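Local atomic coordinates of S-adenosyl-L-methionine-dependent 2-deoxy-scyllo-inosamine dehydrogenase (Bacillus circulans, PDB entry 4M7S), a protein that catalyses the radical S-adenosyl-L-methionine-dependent two-electron oxidation of 2-deoxy-scyllo-inosamine to amino-dideoxy-scyllo-inosose in butirosin biosynthesis. Residues V12-N17 with V178-N183; T103-E106 with K111-V114. All coordinates share one frame; numbering follows the deposited sequence.

Interaction 1: residues V12-N17 with V178-N183; sequences VNSQCN and VTVLGN. With SF4 (iron/sulfur cluster), chain C.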
loop_
_atom_site.group_PDB
_atom_site.type_symbol
_atom_site.label_atom_id
_atom_site.label_comp_id
_atom_site.label_asym_id
_atom_site.label_seq_id
_atom_site.Cartn_x
_atom_site.Cartn_y
_atom_site.Cartn_z
ATOM N N VAL A 12 -7.607 4.484 1.341
ATOM C CA VAL A 12 -9.016 4.880 1.169
ATOM C C VAL A 12 -9.578 5.558 2.428
ATOM O O VAL A 12 -10.596 6.244 2.379
ATOM C CB VAL A 12 -9.906 3.702 0.712
ATOM C CG1 VAL A 12 -9.344 3.094 -0.572
ATOM C CG2 VAL A 12 -10.009 2.635 1.810
ATOM N N ASN A 13 -8.911 5.362 3.561
ATOM C CA ASN A 13 -9.198 6.175 4.734
ATOM C C ASN A 13 -7.991 6.197 5.652
ATOM O O ASN A 13 -7.235 5.229 5.711
ATOM C CB ASN A 13 -10.438 5.676 5.471
ATOM C CG ASN A 13 -10.183 4.409 6.237
ATOM O OD1 ASN A 13 -9.958 3.355 5.640
ATOM N ND2 ASN A 13 -10.219 4.495 7.571
ATOM N N SER A 14 -7.813 7.293 6.379
ATOM C CA SER A 14 -6.560 7.506 7.110
ATOM C C SER A 14 -6.649 7.165 8.599
ATOM O O SER A 14 -5.628 7.046 9.270
ATOM C CB SER A 14 -6.124 8.956 6.958
ATOM O OG SER A 14 -7.107 9.814 7.507
ATOM N N GLN A 15 -7.862 7.023 9.122
ATOM C CA GLN A 15 -8.018 6.743 10.548
ATOM C C GLN A 15 -7.950 5.246 10.806
ATOM O O GLN A 15 -8.386 4.441 9.986
ATOM C CB GLN A 15 -9.333 7.316 11.122
ATOM C CG GLN A 15 -9.460 7.144 12.658
ATOM C CD GLN A 15 -10.714 7.773 13.272
ATOM O OE1 GLN A 15 -11.817 7.670 12.726
ATOM N NE2 GLN A 15 -10.546 8.417 14.426
ATOM N N CYS A 16 -7.386 4.885 11.947
ATOM C CA CYS A 16 -7.509 3.534 12.465
ATOM C C CYS A 16 -8.130 3.578 13.854
ATOM O O CYS A 16 -7.934 4.546 14.590
ATOM C CB CYS A 16 -6.148 2.861 12.551
ATOM S SG CYS A 16 -6.311 1.239 13.280
ATOM N N ASN A 17 -8.867 2.531 14.220
ATOM C CA ASN A 17 -9.549 2.509 15.514
ATOM C C ASN A 17 -8.602 2.190 16.667
ATOM O O ASN A 17 -8.934 2.402 17.835
ATOM C CB ASN A 17 -10.719 1.522 15.507
ATOM C CG ASN A 17 -10.286 0.105 15.198
ATOM O OD1 ASN A 17 -9.826 -0.191 14.091
ATOM N ND2 ASN A 17 -10.433 -0.786 16.179
ATOM N N VAL A 178 -0.637 5.285 -2.591
ATOM C CA VAL A 178 -1.453 6.474 -2.838
ATOM C C VAL A 178 -2.160 6.865 -1.528
ATOM O O VAL A 178 -2.909 6.067 -0.968
ATOM C CB VAL A 178 -2.508 6.192 -3.927
ATOM C CG1 VAL A 178 -3.424 7.407 -4.136
ATOM C CG2 VAL A 178 -1.844 5.768 -5.227
ATOM N N THR A 179 -1.906 8.079 -1.037
ATOM C CA THR A 179 -2.447 8.536 0.234
ATOM C C THR A 179 -3.862 9.054 0.044
ATOM O O THR A 179 -4.340 9.133 -1.100
ATOM C CB THR A 179 -1.595 9.663 0.841
ATOM O OG1 THR A 179 -1.742 10.849 0.048
ATOM C CG2 THR A 179 -0.111 9.244 0.906
ATOM N N VAL A 180 -4.521 9.422 1.148
ATOM C CA VAL A 180 -5.928 9.838 1.082
ATOM C C VAL A 180 -6.121 11.016 0.161
ATOM O O VAL A 180 -7.190 11.177 -0.418
ATOM C CB VAL A 180 -6.526 10.300 2.435
ATOM C CG1 VAL A 180 -7.568 9.315 2.932
ATOM C CG2 VAL A 180 -5.453 10.611 3.467
ATOM N N LEU A 181 -5.094 11.858 0.067
ATOM C CA LEU A 181 -5.185 13.083 -0.716
ATOM C C LEU A 181 -4.545 12.924 -2.098
ATOM O O LEU A 181 -4.415 13.895 -2.845
ATOM C CB LEU A 181 -4.580 14.262 0.050
ATOM C CG LEU A 181 -5.281 14.614 1.366
ATOM C CD1 LEU A 181 -4.580 15.766 2.063
ATOM C CD2 LEU A 181 -6.754 14.951 1.123
ATOM N N GLY A 182 -4.161 11.696 -2.437
ATOM C CA GLY A 182 -3.697 11.385 -3.786
ATOM C C GLY A 182 -2.187 11.344 -3.992
ATOM O O GLY A 182 -1.708 11.025 -5.083
ATOM N N ASN A 183 -1.426 11.677 -2.959
ATOM C CA ASN A 183 0.031 11.685 -3.089
ATOM C C ASN A 183 0.572 10.291 -3.325
ATOM O O ASN A 183 0.105 9.319 -2.725
ATOM C CB ASN A 183 0.684 12.281 -1.847
ATOM C CG ASN A 183 0.443 13.764 -1.727
ATOM O OD1 ASN A 183 0.212 14.448 -2.727
ATOM N ND2 ASN A 183 0.527 14.279 -0.507
HETATM FE FE1 SF4 C . -3.984 0.636 13.444
HETATM FE FE2 SF4 C . -2.333 -0.528 15.176
HETATM FE FE3 SF4 C . -1.334 1.078 13.311
HETATM FE FE4 SF4 C . -2.357 -1.318 12.558
HETATM S S1 SF4 C . -0.490 -0.981 13.851
HETATM S S2 SF4 C . -2.733 0.688 11.521
HETATM S S3 SF4 C . -4.070 -1.568 14.082
HETATM S S4 SF4 C . -2.719 1.727 15.046
#
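With chi1 at -111°, far from any staggered value, V180 spreads its two methyls across the bend of the chain at V12-S14, CG1 over the backbone and CG2 against S14. S14 answers with chi1 at 61°, which tucks OG between its own backbone N and carbonyl carbon; its CB lies 3.9 Å from CG2 of V180, while OG hydrogen-bonds to the carbonyl O of T33. The other methyl, CG1 of V180, rests 4.0 Å from CA of N13 and at the same distance from N of S14, so this one methyl lies over the N13-S14 link while its twin meets the serine side chain. The contact is apolar and small, 120 Å² in all. N13 turns its CB away from V180, and its ND2 is held by the carbonyl O of E64.

The valine is presented by a β-hairpin whose type I turn, T179 to G182, continues into a G1 β bulge, and it illustrates how a tight hairpin can offer one side chain from its turn: N of G182 bonds to O of T179 at 2.9 Å, N of T179 bonds to O of N183 at 2.9 Å, and G182 has a positive phi of 98°. A weak bond from N of N183 to OG1 of T179 adds to the closure, and E11 accepts the backbone N-H of V180 through OE1. This hairpin belongs to the iron-sulfur cluster-binding domain that carries the second cluster, whereas V12-N17 runs into the CX3CX2C motif by which radical SAM enzymes hold the AdoMet-binding [4Fe-4S] cluster. Three residues beyond N13 comes C16, the first cysteine of that motif. Its SG binds an iron of the cluster, FE1, at 2.4 Å; C20 and C23 are the motif's other two cysteines.

Interaction 2: residues T103-E106 with K111-V114; sequences TLTE and KFIV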
loop_
_atom_site.group_PDB
_atom_site.type_symbol
_atom_site.label_atom_id
_atom_site.label_comp_id
_atom_site.label_asym_id
_atom_site.label_seq_id
_atom_site.Cartn_x
_atom_site.Cartn_y
_atom_site.Cartn_z
ATOM N N THR A 103 -19.576 -10.390 2.214
ATOM C CA THR A 103 -19.928 -9.278 1.335
ATOM C C THR A 103 -18.696 -8.810 0.561
ATOM O O THR A 103 -18.737 -8.686 -0.659
ATOM C CB THR A 103 -20.506 -8.097 2.141
ATOM O OG1 THR A 103 -21.746 -8.491 2.738
ATOM C CG2 THR A 103 -20.731 -6.890 1.253
ATOM N N LEU A 104 -17.603 -8.554 1.276
ATOM C CA LEU A 104 -16.362 -8.129 0.636
ATOM C C LEU A 104 -15.818 -9.183 -0.324
ATOM O O LEU A 104 -15.305 -8.843 -1.391
ATOM C CB LEU A 104 -15.317 -7.743 1.693
ATOM C CG LEU A 104 -15.694 -6.421 2.378
ATOM C CD1 LEU A 104 -14.862 -6.155 3.620
ATOM C CD2 LEU A 104 -15.589 -5.263 1.389
ATOM N N THR A 105 -15.932 -10.460 0.046
ATOM C CA THR A 105 -15.514 -11.537 -0.850
ATOM C C THR A 105 -16.320 -11.521 -2.160
ATOM O O THR A 105 -15.755 -11.591 -3.251
ATOM C CB THR A 105 -15.618 -12.910 -0.174
ATOM O OG1 THR A 105 -14.772 -12.935 0.980
ATOM C CG2 THR A 105 -15.182 -14.012 -1.127
ATOM N N GLU A 106 -17.642 -11.424 -2.050
ATOM C CA GLU A 106 -18.495 -11.365 -3.240
ATOM C C GLU A 106 -18.170 -10.152 -4.116
ATOM O O GLU A 106 -18.222 -10.230 -5.340
ATOM C CB GLU A 106 -19.966 -11.338 -2.840
ATOM C CG GLU A 106 -20.917 -10.972 -3.976
ATOM C CD GLU A 106 -22.360 -10.863 -3.509
ATOM O OE1 GLU A 106 -22.891 -9.731 -3.471
ATOM O OE2 GLU A 106 -22.959 -11.909 -3.179
ATOM N N LYS A 111 -8.362 -11.921 -0.677
ATOM C CA LYS A 111 -7.634 -12.306 0.525
ATOM C C LYS A 111 -7.790 -11.292 1.647
ATOM O O LYS A 111 -7.729 -10.082 1.417
ATOM C CB LYS A 111 -6.155 -12.518 0.201
ATOM C CG LYS A 111 -5.366 -13.257 1.267
ATOM C CD LYS A 111 -4.102 -13.815 0.642
ATOM C CE LYS A 111 -3.169 -14.439 1.663
ATOM N NZ LYS A 111 -1.843 -14.836 1.083
ATOM N N PHE A 112 -8.001 -11.803 2.859
ATOM C CA PHE A 112 -8.006 -10.990 4.067
ATOM C C PHE A 112 -6.803 -11.370 4.929
ATOM O O PHE A 112 -6.619 -12.539 5.279
ATOM C CB PHE A 112 -9.291 -11.222 4.868
ATOM C CG PHE A 112 -10.557 -10.860 4.124
ATOM C CD1 PHE A 112 -11.179 -11.782 3.292
ATOM C CD2 PHE A 112 -11.135 -9.604 4.276
ATOM C CE1 PHE A 112 -12.362 -11.454 2.614
ATOM C CE2 PHE A 112 -12.319 -9.265 3.602
ATOM C CZ PHE A 112 -12.930 -10.192 2.773
ATOM N N ILE A 113 -5.980 -10.379 5.250
ATOM C CA ILE A 113 -4.861 -10.577 6.157
ATOM C C ILE A 113 -5.277 -9.911 7.447
ATOM O O ILE A 113 -5.294 -8.683 7.526
ATOM C CB ILE A 113 -3.582 -9.874 5.671
ATOM C CG1 ILE A 113 -3.338 -10.119 4.180
ATOM C CG2 ILE A 113 -2.384 -10.283 6.531
ATOM C CD1 ILE A 113 -3.104 -11.548 3.828
ATOM N N VAL A 114 -5.629 -10.703 8.452
ATOM C CA VAL A 114 -6.090 -10.125 9.708
ATOM C C VAL A 114 -4.961 -10.105 10.730
ATOM O O VAL A 114 -4.306 -11.123 10.960
ATOM C CB VAL A 114 -7.289 -10.898 10.298
ATOM C CG1 VAL A 114 -7.748 -10.244 11.589
ATOM C CG2 VAL A 114 -8.431 -10.958 9.298
#
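F112 meets helix 98-107 with the rim of its ring: CB of L104 and OG1 of T105 both lie close to the ring plane, spread round its outer end. The leucine CB is 3.6 Å from CZ of F112, and its CD1 reaches along one flank to 4.0 Å from CE2. On the other side of CZ, OG1 of T105 stands 3.3 Å from CE1 of F112, an oxygen set against the ring's edge. The side chains of L104 and F112 meet at roughly a right angle, and two consecutive helix residues line the ring's outer edge. Its chi1 of -61° places CG of F112 anti to the carbonyl carbon and sends the ring from the strand to the helix.

Helix and strand are the last two elements of a β-α-β crossover, strand 86-91 to helix 98-107 to strand 111-116, one of the repeating steps of the partial TIM barrel in radical SAM enzymes; F112 illustrates how such a unit packs its helix on the following strand. Further out, OG1 of T105 hydrogen-bonds to the carbonyl O of L101, one helical turn back, which commits its hydrogen to L101 and holds the oxygen at the ring's edge. L104 also packs against L71, D72 and V75 of the adjacent helix 71-81. F112 is anchored through backbone hydrogen bonds to K138 and V140, while its side chain touches V139 on one neighbouring strand and I89 on the other.

How the interactions relate
The centres of the two interactions lie 19 Å apart and their nearest atoms about 10 Å, so they do not touch, yet one mixed sheet links them. Along the chain, both segments of interaction 2 fall between V12-N17 and V178-N183, the two segments of interaction 1. Interaction 2 is local, packing helix 98-107 onto strand 111-116 within the partial barrel. Interaction 1 joins segments 161 residues apart in sequence, bringing the loop after strand 7-10 against the turn that joins strands 175-178 and 183-185. Strands 7-10 and 175-178 are neighbours in the sheet, consistent with interaction 1 lying near the junction of the radical SAM core and the second-cluster domain.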